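Long-range contacts in NAD-dependent benzaldehyde dehydrogenase (Legionella pneumophila, PDB 3RHE), which is of uncertain function: it carries a dehydrogenase name, yet belongs to the glyoxalase/bleomycin-resistance superfamily and probably binds a small molecule: residues P7-F12 with E70-V75; P37-F42 with G51-E56; Y106-V111 with L118-L123. All blocks are in the same frame, centred on the assembly; numbering follows the deposited sequence.

Interaction 1 (P7-F12 with E70-V75); sequences PNLVLF and ELSFQV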
loop_
_atom_site.group_PDB
_atom_site.type_symbol
_atom_site.label_atom_id
_atom_site.label_comp_id
_atom_site.label_asym_id
_atom_site.label_seq_id
_atom_site.Cartn_x
_atom_site.Cartn_y
_atom_site.Cartn_z
ATOM N N PRO A 7 -0.717 -9.688 6.598
ATOM C CA PRO A 7 -0.725 -9.316 5.173
ATOM C C PRO A 7 -1.299 -7.917 5.001
ATOM O O PRO A 7 -1.036 -7.232 4.014
ATOM C CB PRO A 7 -1.709 -10.304 4.545
ATOM C CG PRO A 7 -2.089 -11.277 5.624
ATOM C CD PRO A 7 -1.763 -10.669 6.928
ATOM N N ASN A 8 -2.106 -7.506 5.966
ATOM C CA ASN A 8 -2.777 -6.231 5.847
ATOM C C ASN A 8 -1.835 -5.064 6.105
ATOM O O ASN A 8 -0.945 -5.117 6.967
ATOM C CB ASN A 8 -4.040 -6.198 6.707
ATOM C CG ASN A 8 -5.207 -6.912 6.027
ATOM O OD1 ASN A 8 -5.430 -6.741 4.833
ATOM N ND2 ASN A 8 -5.928 -7.722 6.775
ATOM N N LEU A 9 -2.008 -4.022 5.312
ATOM C CA LEU A 9 -1.139 -2.872 5.409
ATOM C C LEU A 9 -1.913 -1.611 5.058
ATOM O O LEU A 9 -2.487 -1.499 3.978
ATOM C CB LEU A 9 0.067 -3.056 4.488
ATOM C CG LEU A 9 0.998 -1.871 4.206
ATOM C CD1 LEU A 9 1.696 -1.369 5.480
ATOM C CD2 LEU A 9 2.024 -2.291 3.147
ATOM N N VAL A 10 -1.929 -0.667 5.986
ATOM C CA VAL A 10 -2.544 0.632 5.748
ATOM C C VAL A 10 -1.477 1.534 5.141
ATOM O O VAL A 10 -0.393 1.666 5.689
ATOM C CB VAL A 10 -3.086 1.223 7.061
ATOM C CG1 VAL A 10 -3.686 2.621 6.837
ATOM C CG2 VAL A 10 -4.121 0.276 7.657
ATOM N N LEU A 11 -1.779 2.125 3.992
ATOM C CA LEU A 11 -0.828 2.957 3.278
ATOM C C LEU A 11 -1.294 4.406 3.294
ATOM O O LEU A 11 -2.358 4.720 2.791
ATOM C CB LEU A 11 -0.693 2.486 1.822
ATOM C CG LEU A 11 0.490 1.691 1.269
ATOM C CD1 LEU A 11 1.433 1.146 2.321
ATOM C CD2 LEU A 11 -0.008 0.600 0.297
ATOM N N PHE A 12 -0.487 5.283 3.875
ATOM C CA PHE A 12 -0.765 6.710 3.855
ATOM C C PHE A 12 0.111 7.377 2.793
ATOM O O PHE A 12 1.336 7.225 2.804
ATOM C CB PHE A 12 -0.459 7.324 5.234
ATOM C CG PHE A 12 -1.590 7.197 6.231
ATOM C CD1 PHE A 12 -2.736 6.470 5.928
ATOM C CD2 PHE A 12 -1.494 7.784 7.478
ATOM C CE1 PHE A 12 -3.780 6.347 6.860
ATOM C CE2 PHE A 12 -2.527 7.670 8.409
ATOM C CZ PHE A 12 -3.668 6.950 8.095
ATOM N N GLU A 70 -4.511 4.062 1.057
ATOM C CA GLU A 70 -4.986 2.802 0.492
ATOM C C GLU A 70 -5.066 1.775 1.603
ATOM O O GLU A 70 -4.285 1.819 2.555
ATOM C CB GLU A 70 -4.031 2.241 -0.575
ATOM C CG GLU A 70 -3.560 3.198 -1.653
ATOM C CD GLU A 70 -2.494 2.556 -2.543
ATOM O OE1 GLU A 70 -2.089 1.423 -2.232
ATOM O OE2 GLU A 70 -2.049 3.172 -3.537
ATOM N N LEU A 71 -5.995 0.840 1.472
ATOM C CA LEU A 71 -5.981 -0.349 2.296
ATOM C C LEU A 71 -5.369 -1.405 1.393
ATOM O O LEU A 71 -5.883 -1.656 0.301
ATOM C CB LEU A 71 -7.394 -0.762 2.662
ATOM C CG LEU A 71 -7.718 -1.514 3.968
ATOM C CD1 LEU A 71 -8.669 -2.664 3.664
ATOM C CD2 LEU A 71 -6.517 -2.014 4.765
ATOM N N SER A 72 -4.268 -2.007 1.819
ATOM C CA SER A 72 -3.564 -2.935 0.934
ATOM C C SER A 72 -3.411 -4.327 1.547
ATOM O O SER A 72 -3.423 -4.486 2.775
ATOM C CB SER A 72 -2.200 -2.374 0.497
ATOM O OG SER A 72 -1.210 -2.558 1.495
ATOM N N PHE A 73 -3.265 -5.315 0.662
ATOM C CA PHE A 73 -3.238 -6.725 1.012
ATOM C C PHE A 73 -1.982 -7.322 0.386
ATOM O O PHE A 73 -1.892 -7.412 -0.833
ATOM C CB PHE A 73 -4.438 -7.468 0.403
ATOM C CG PHE A 73 -5.782 -6.820 0.653
ATOM C CD1 PHE A 73 -6.700 -7.409 1.516
ATOM C CD2 PHE A 73 -6.142 -5.645 0.006
ATOM C CE1 PHE A 73 -7.940 -6.827 1.744
ATOM C CE2 PHE A 73 -7.375 -5.062 0.227
ATOM C CZ PHE A 73 -8.277 -5.653 1.097
ATOM N N GLN A 74 -1.023 -7.726 1.212
ATOM C CA GLN A 74 0.209 -8.328 0.723
ATOM C C GLN A 74 0.004 -9.833 0.544
ATOM O O GLN A 74 -0.468 -10.511 1.462
ATOM C CB GLN A 74 1.374 -8.061 1.676
ATOM C CG GLN A 74 2.720 -8.488 1.103
ATOM C CD GLN A 74 3.877 -8.288 2.072
ATOM O OE1 GLN A 74 3.761 -7.568 3.068
ATOM N NE2 GLN A 74 5.002 -8.938 1.786
ATOM N N VAL A 75 0.325 -10.346 -0.642
ATOM C CA VAL A 75 0.156 -11.782 -0.903
ATOM C C VAL A 75 1.474 -12.450 -1.279
ATOM O O VAL A 75 2.487 -11.780 -1.509
ATOM C CB VAL A 75 -0.942 -12.082 -1.977
ATOM C CG1 VAL A 75 -2.271 -11.534 -1.517
ATOM C CG2 VAL A 75 -0.563 -11.488 -3.330
#
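Glu70 and Leu11 face each other as a hydrogen-bonded antiparallel pair, and the acid shows how an apolar neighbour can line the path of a buried charge. Its CB starts 4.1 Å from Leu11 CB. CG lies anti to the carbonyl carbon (chi1 -49°), and from there the chain runs extended, carrying the carboxylate up the same face as Leu9, Leu11 and Ser72. At the tip, OE1 passes 3.4 Å from Leu11 CD2, a methyl that can offer it no hydrogen bond; OE1 instead forms a salt bridge with Arg119 NE, while OE2 is bonded to Tyr13 OH. Both oxygens are thus engaged, which fixes how the carboxylate is turned.

The pairing joins strand 8-14 to strand 69-74, the opening strands of the two βαβββ modules expected of the vicinal oxygen chelate fold, and the contact lies near the middle of the curved sheet. Here Leu9 O receives two donors: Ser72 N at 2.8 Å and Ser72 OG at 3.0 Å, the hydroxyl arriving at a C=O...O angle of 120° and tilted from the carbonyl plane. Ser72 OG also packs 3.3 Å from Leu9 CB.

On the other face, Asn8 and Phe73 run side by side in one direction, amide and ring planes 70° apart, and Asn8 OD1 comes to 3.6 Å from Phe73 CD1. Val10 CG2 and Leu71 CD2 touch more loosely, 4.4 Å apart.

Interaction 2 (P37-F42 with G51-E56); sequences PTFAMF and GLWAQE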
loop_
_atom_site.group_PDB
_atom_site.type_symbol
_atom_site.label_atom_id
_atom_site.label_comp_id
_atom_site.label_asym_id
_atom_site.label_seq_id
_atom_site.Cartn_x
_atom_site.Cartn_y
_atom_site.Cartn_z
ATOM N N PRO A 37 14.032 7.302 1.842
ATOM C CA PRO A 37 13.552 8.611 1.386
ATOM C C PRO A 37 12.134 8.544 0.795
ATOM O O PRO A 37 11.443 9.559 0.756
ATOM C CB PRO A 37 14.565 9.000 0.301
ATOM C CG PRO A 37 15.797 8.210 0.618
ATOM C CD PRO A 37 15.303 6.916 1.202
ATOM N N THR A 38 11.709 7.364 0.363
ATOM C CA THR A 38 10.422 7.218 -0.315
ATOM C C THR A 38 9.357 6.446 0.479
ATOM O O THR A 38 8.179 6.496 0.139
ATOM C CB THR A 38 10.593 6.560 -1.708
ATOM O OG1 THR A 38 9.353 6.615 -2.416
ATOM C CG2 THR A 38 11.013 5.117 -1.574
ATOM N N PHE A 39 9.760 5.743 1.532
ATOM C CA PHE A 39 8.827 4.864 2.238
ATOM C C PHE A 39 9.288 4.575 3.663
ATOM O O PHE A 39 10.480 4.389 3.908
ATOM C CB PHE A 39 8.665 3.547 1.464
ATOM C CG PHE A 39 7.602 2.636 2.018
ATOM C CD1 PHE A 39 7.946 1.539 2.791
ATOM C CD2 PHE A 39 6.257 2.875 1.763
ATOM C CE1 PHE A 39 6.975 0.698 3.300
ATOM C CE2 PHE A 39 5.272 2.039 2.276
ATOM C CZ PHE A 39 5.631 0.949 3.043
ATOM N N ALA A 40 8.345 4.552 4.604
ATOM C CA ALA A 40 8.636 4.057 5.946
ATOM C C ALA A 40 7.518 3.124 6.388
ATOM O O ALA A 40 6.361 3.290 5.982
ATOM C CB ALA A 40 8.820 5.202 6.931
HETATM N N MSE A 41 7.861 2.125 7.185
HETATM C CA MSE A 41 6.854 1.215 7.692
HETATM C C MSE A 41 6.922 1.038 9.202
HETATM O O MSE A 41 7.998 0.788 9.757
HETATM C CB MSE A 41 6.963 -0.153 7.032
HETATM C CG MSE A 41 6.030 -1.147 7.705
HETATM SE SE MSE A 41 5.409 -2.545 6.549
HETATM C CE MSE A 41 7.078 -3.541 6.400
ATOM N N PHE A 42 5.763 1.144 9.846
ATOM C CA PHE A 42 5.632 0.903 11.284
ATOM C C PHE A 42 4.765 -0.323 11.512
ATOM O O PHE A 42 3.765 -0.544 10.820
ATOM C CB PHE A 42 5.014 2.108 12.016
ATOM C CG PHE A 42 5.896 3.324 12.054
ATOM C CD1 PHE A 42 5.919 4.216 10.994
ATOM C CD2 PHE A 42 6.692 3.582 13.157
ATOM C CE1 PHE A 42 6.722 5.338 11.028
ATOM C CE2 PHE A 42 7.500 4.703 13.202
ATOM C CZ PHE A 42 7.517 5.586 12.129
ATOM N N GLY A 51 2.179 1.962 6.528
ATOM C CA GLY A 51 3.169 2.469 5.599
ATOM C C GLY A 51 2.974 3.934 5.228
ATOM O O GLY A 51 1.852 4.412 4.996
ATOM N N LEU A 52 4.089 4.654 5.171
ATOM C CA LEU A 52 4.102 6.046 4.749
ATOM C C LEU A 52 4.845 6.126 3.410
ATOM O O LEU A 52 6.046 5.871 3.349
ATOM C CB LEU A 52 4.799 6.906 5.800
ATOM C CG LEU A 52 4.314 6.711 7.245
ATOM C CD1 LEU A 52 5.252 7.425 8.235
ATOM C CD2 LEU A 52 2.855 7.181 7.422
ATOM N N TRP A 53 4.125 6.503 2.359
ATOM C CA TRP A 53 4.608 6.393 0.990
ATOM C C TRP A 53 4.587 7.750 0.271
ATOM O O TRP A 53 3.548 8.426 0.209
ATOM C CB TRP A 53 3.733 5.355 0.269
ATOM C CG TRP A 53 4.281 4.761 -0.994
ATOM C CD1 TRP A 53 5.571 4.822 -1.462
ATOM C CD2 TRP A 53 3.546 3.972 -1.940
ATOM N NE1 TRP A 53 5.671 4.134 -2.664
ATOM C CE2 TRP A 53 4.443 3.603 -2.973
ATOM C CE3 TRP A 53 2.208 3.555 -2.022
ATOM C CZ2 TRP A 53 4.044 2.835 -4.068
ATOM C CZ3 TRP A 53 1.814 2.792 -3.122
ATOM C CH2 TRP A 53 2.732 2.444 -4.128
ATOM N N ALA A 54 5.745 8.158 -0.251
ATOM C CA ALA A 54 5.869 9.443 -0.934
ATOM C C ALA A 54 4.815 9.610 -2.028
ATOM O O ALA A 54 4.726 8.804 -2.953
ATOM C CB ALA A 54 7.281 9.641 -1.505
ATOM N N GLN A 55 4.038 10.680 -1.907
ATOM C CA GLN A 55 2.905 10.946 -2.785
ATOM C C GLN A 55 3.312 10.934 -4.258
ATOM O O GLN A 55 2.554 10.493 -5.126
ATOM C CB GLN A 55 2.287 12.294 -2.419
ATOM C CG GLN A 55 0.867 12.507 -2.903
ATOM C CD GLN A 55 0.241 13.771 -2.316
ATOM O OE1 GLN A 55 -0.916 14.094 -2.602
ATOM N NE2 GLN A 55 1.009 14.490 -1.492
ATOM N N GLU A 56 4.523 11.401 -4.530
ATOM C CA GLU A 56 5.016 11.514 -5.894
ATOM C C GLU A 56 5.306 10.150 -6.515
ATOM O O GLU A 56 5.405 10.023 -7.733
ATOM C CB GLU A 56 6.268 12.400 -5.927
ATOM C CG GLU A 56 7.245 12.162 -4.769
ATOM C CD GLU A 56 6.965 13.032 -3.541
ATOM O OE1 GLU A 56 7.632 14.079 -3.393
ATOM O OE2 GLU A 56 6.097 12.675 -2.714
#
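Gly51 offers only backbone atoms to Phe39 and Ala40 across the hairpin. Its CA sends a C-H toward Ala40 O, 3.3 Å away, and because no side chain rises from it, the Phe39 ring can lean in until Phe39 CZ is 3.9 Å from Gly51 CA. Leu52 follows as a hydrogen-bonded partner of Ala40: its N donates to Ala40 O, and its O accepts from Ala40 N while also drawing in the C-H of Phe39 CA at 3.2 Å. The Leu52 side chain leaves on the opposite face from Phe39, where CD1 reaches the ring edge of Phe42, 3.8 Å from CE1, beside Tyr24 of helix 17-28.

Strands 39-43 and 49-54 form a β-hairpin at the end of the first βαβββ module expected of the glyoxalase fold, and strand 8-14 borders the second of them.

Trp53 then returns to the Phe39 face. Phe39 has CG anti to its backbone nitrogen (chi1 -173°), which swings the ring across the strand pair and turns its edge to the face of the indole five-membered ring. The planes stand 86° apart with centroids separated by 5.5 Å, an offset edge-to-face stack. At the indole edge, Trp53 CD1 meets Thr38 O in plane at 3.5 Å. That carbonyl is also taken by Ala54 N in an almost straight bond (175°), and Ala54 CB lies 3.8 Å from Thr38 OG1, a buried hydroxyl for which the model provides no partner.

Interaction 3 (Y106-V111 with L118-L123); sequences YTFVGV and LRIFCL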
loop_
_atom_site.group_PDB
_atom_site.type_symbol
_atom_site.label_atom_id
_atom_site.label_comp_id
_atom_site.label_asym_id
_atom_site.label_seq_id
_atom_site.Cartn_x
_atom_site.Cartn_y
_atom_site.Cartn_z
ATOM N N TYR A 106 4.803 -6.558 -7.753
ATOM C CA TYR A 106 3.722 -6.778 -8.706
ATOM C C TYR A 106 2.373 -6.529 -8.048
ATOM O O TYR A 106 2.104 -7.046 -6.963
ATOM C CB TYR A 106 3.824 -8.213 -9.203
ATOM C CG TYR A 106 2.922 -8.603 -10.337
ATOM C CD1 TYR A 106 3.064 -8.037 -11.603
ATOM C CD2 TYR A 106 1.972 -9.607 -10.166
ATOM C CE1 TYR A 106 2.257 -8.440 -12.668
ATOM C CE2 TYR A 106 1.163 -10.012 -11.214
ATOM C CZ TYR A 106 1.307 -9.430 -12.462
ATOM O OH TYR A 106 0.489 -9.842 -13.493
ATOM N N THR A 107 1.522 -5.746 -8.709
ATOM C CA THR A 107 0.416 -5.108 -8.002
ATOM C C THR A 107 -0.733 -4.692 -8.914
ATOM O O THR A 107 -0.540 -4.465 -10.103
ATOM C CB THR A 107 0.934 -3.846 -7.228
ATOM O OG1 THR A 107 -0.091 -3.326 -6.379
ATOM C CG2 THR A 107 1.359 -2.756 -8.198
ATOM N N PHE A 108 -1.929 -4.595 -8.342
ATOM C CA PHE A 108 -3.049 -3.954 -9.013
ATOM C C PHE A 108 -3.904 -3.242 -7.972
ATOM O O PHE A 108 -3.782 -3.509 -6.776
ATOM C CB PHE A 108 -3.865 -4.942 -9.878
ATOM C CG PHE A 108 -4.826 -5.805 -9.102
ATOM C CD1 PHE A 108 -4.414 -7.016 -8.557
ATOM C CD2 PHE A 108 -6.153 -5.428 -8.958
ATOM C CE1 PHE A 108 -5.301 -7.818 -7.849
ATOM C CE2 PHE A 108 -7.046 -6.232 -8.262
ATOM C CZ PHE A 108 -6.615 -7.428 -7.704
ATOM N N VAL A 109 -4.744 -2.310 -8.405
ATOM C CA VAL A 109 -5.604 -1.609 -7.438
ATOM C C VAL A 109 -7.047 -1.435 -7.886
ATOM O O VAL A 109 -7.328 -1.129 -9.049
ATOM C CB VAL A 109 -4.987 -0.275 -6.883
ATOM C CG1 VAL A 109 -3.922 0.268 -7.776
ATOM C CG2 VAL A 109 -6.069 0.789 -6.555
ATOM N N GLY A 110 -7.952 -1.679 -6.947
ATOM C CA GLY A 110 -9.361 -1.430 -7.155
ATOM C C GLY A 110 -9.845 -0.295 -6.271
ATOM O O GLY A 110 -9.066 0.288 -5.512
ATOM N N VAL A 111 -11.126 0.035 -6.383
ATOM C CA VAL A 111 -11.728 1.024 -5.493
ATOM C C VAL A 111 -13.086 0.547 -5.032
ATOM O O VAL A 111 -13.766 -0.212 -5.731
ATOM C CB VAL A 111 -11.910 2.402 -6.162
ATOM C CG1 VAL A 111 -10.566 3.064 -6.398
ATOM C CG2 VAL A 111 -12.728 2.285 -7.454
ATOM N N LEU A 118 -7.951 0.098 -2.882
ATOM C CA LEU A 118 -7.705 -1.216 -2.319
ATOM C C LEU A 118 -6.618 -1.852 -3.177
ATOM O O LEU A 118 -6.829 -2.107 -4.356
ATOM C CB LEU A 118 -8.984 -2.053 -2.412
ATOM C CG LEU A 118 -10.245 -1.470 -1.751
ATOM C CD1 LEU A 118 -11.436 -2.376 -2.002
ATOM C CD2 LEU A 118 -10.036 -1.319 -0.266
ATOM N N ARG A 119 -5.457 -2.114 -2.592
ATOM C CA ARG A 119 -4.334 -2.590 -3.381
ATOM C C ARG A 119 -3.928 -4.008 -3.022
ATOM O O ARG A 119 -3.820 -4.357 -1.845
ATOM C CB ARG A 119 -3.125 -1.654 -3.246
ATOM C CG ARG A 119 -1.850 -2.187 -3.932
ATOM C CD ARG A 119 -0.621 -1.303 -3.657
ATOM N NE ARG A 119 -0.810 0.076 -4.108
ATOM C CZ ARG A 119 -0.613 0.500 -5.348
ATOM N NH1 ARG A 119 -0.223 -0.348 -6.291
ATOM N NH2 ARG A 119 -0.809 1.777 -5.647
ATOM N N ILE A 120 -3.698 -4.819 -4.048
ATOM C CA ILE A 120 -3.115 -6.145 -3.882
ATOM C C ILE A 120 -1.664 -6.045 -4.372
ATOM O O ILE A 120 -1.407 -5.476 -5.432
ATOM C CB ILE A 120 -3.844 -7.213 -4.762
ATOM C CG1 ILE A 120 -5.355 -7.286 -4.470
ATOM C CG2 ILE A 120 -3.192 -8.587 -4.604
ATOM C CD1 ILE A 120 -5.708 -7.716 -3.083
ATOM N N PHE A 121 -0.715 -6.586 -3.621
ATOM C CA PHE A 121 0.667 -6.599 -4.102
ATOM C C PHE A 121 1.447 -7.798 -3.592
ATOM O O PHE A 121 1.168 -8.336 -2.517
ATOM C CB PHE A 121 1.407 -5.310 -3.727
ATOM C CG PHE A 121 1.696 -5.185 -2.253
ATOM C CD1 PHE A 121 2.949 -5.491 -1.746
ATOM C CD2 PHE A 121 0.705 -4.777 -1.369
ATOM C CE1 PHE A 121 3.216 -5.387 -0.386
ATOM C CE2 PHE A 121 0.966 -4.677 -0.002
ATOM C CZ PHE A 121 2.230 -4.979 0.483
ATOM N N CYS A 122 2.417 -8.214 -4.397
ATOM C CA CYS A 122 3.443 -9.156 -3.982
ATOM C C CYS A 122 4.789 -8.442 -4.107
ATOM O O CYS A 122 5.115 -7.907 -5.170
ATOM C CB CYS A 122 3.442 -10.386 -4.900
ATOM S SG CYS A 122 4.776 -11.547 -4.522
ATOM N N LEU A 123 5.573 -8.428 -3.037
ATOM C CA LEU A 123 6.880 -7.757 -3.075
ATOM C C LEU A 123 7.919 -8.550 -3.862
ATOM O O LEU A 123 7.948 -9.776 -3.783
ATOM C CB LEU A 123 7.408 -7.532 -1.655
ATOM C CG LEU A 123 6.584 -6.584 -0.787
ATOM C CD1 LEU A 123 7.183 -6.469 0.609
ATOM C CD2 LEU A 123 6.501 -5.229 -1.456
#
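Thr107 and Arg119 are diagonal neighbours, and their side chains slant across one another on the face they share with Val109 and Phe121. Thr107 OG1 lies at the edge of the guanidinium, close to its plane, and accepts a bond from Arg119 NH1 at 3.0 Å. The same hydroxyl donates to Ile120 O at 2.7 Å, tilted from that carbonyl's plane, so one oxygen from the partner strand ties the Arg119 side chain to the backbone carbonyl of the next residue along its own strand, and its rotation is fixed by both bonds. Ile120 O is gripped twice, since Phe108 N donates to it as well.

Arg119 CG, anti to the backbone nitrogen, already passes 3.2 Å from Thr107 OG1; the bend at chi3 (-59°) then turns the chain so that NH1 comes to the same hydroxyl. Val109 meets the guanidinium differently: CG1 sits over one face, offset toward the rim and 4.0 Å from NH1. The remaining nitrogens look elsewhere, NE to Glu70 OE1 in a salt bridge and NH2 to Glu59 O, so the buried cation is held on several sides.

Phe108 and Ile120 project from the reverse face, side by side in the same direction. With CG placed between the backbone nitrogen and the carbonyl carbon (chi1 79°), the Phe108 ring leans against its partner, CE1 3.4 Å from Ile120 CG1, meeting it obliquely in a tight fit. His85 and Trp88 of helix 78-90 meet this ring edge-to-face, and Tyr106 and Cys122 pack on Val81 of the same helix.

A regular antiparallel hairpin with a helix against one face and a polar network on the other matches the last two strands of a βαβββ module; in glyoxalase-superfamily proteins the side of the sheet turned from the helices commonly lines the ligand cleft.

All three contacts belong to one curved sheet. Interaction 1 sits near its centre and joins strands distant in sequence, whereas interactions 2 and 3 are local hairpins on opposite sides of the chain's centre; interaction 2 is nested within the loop that interaction 1 closes. Interaction 3 is the most buried, while interaction 1 has exposed residues at the Pro7 end. Strand 8-14 connects interaction 1 to interaction 2 through backbone pairing with Gly51, and strand 69-74 probably does the same toward interaction 3, Phe73 N donating to Arg119 O. Their chemistry diverges accordingly: aromatic and apolar packing dominates interaction 2, while interactions 1 and 3 share a buried ion pair.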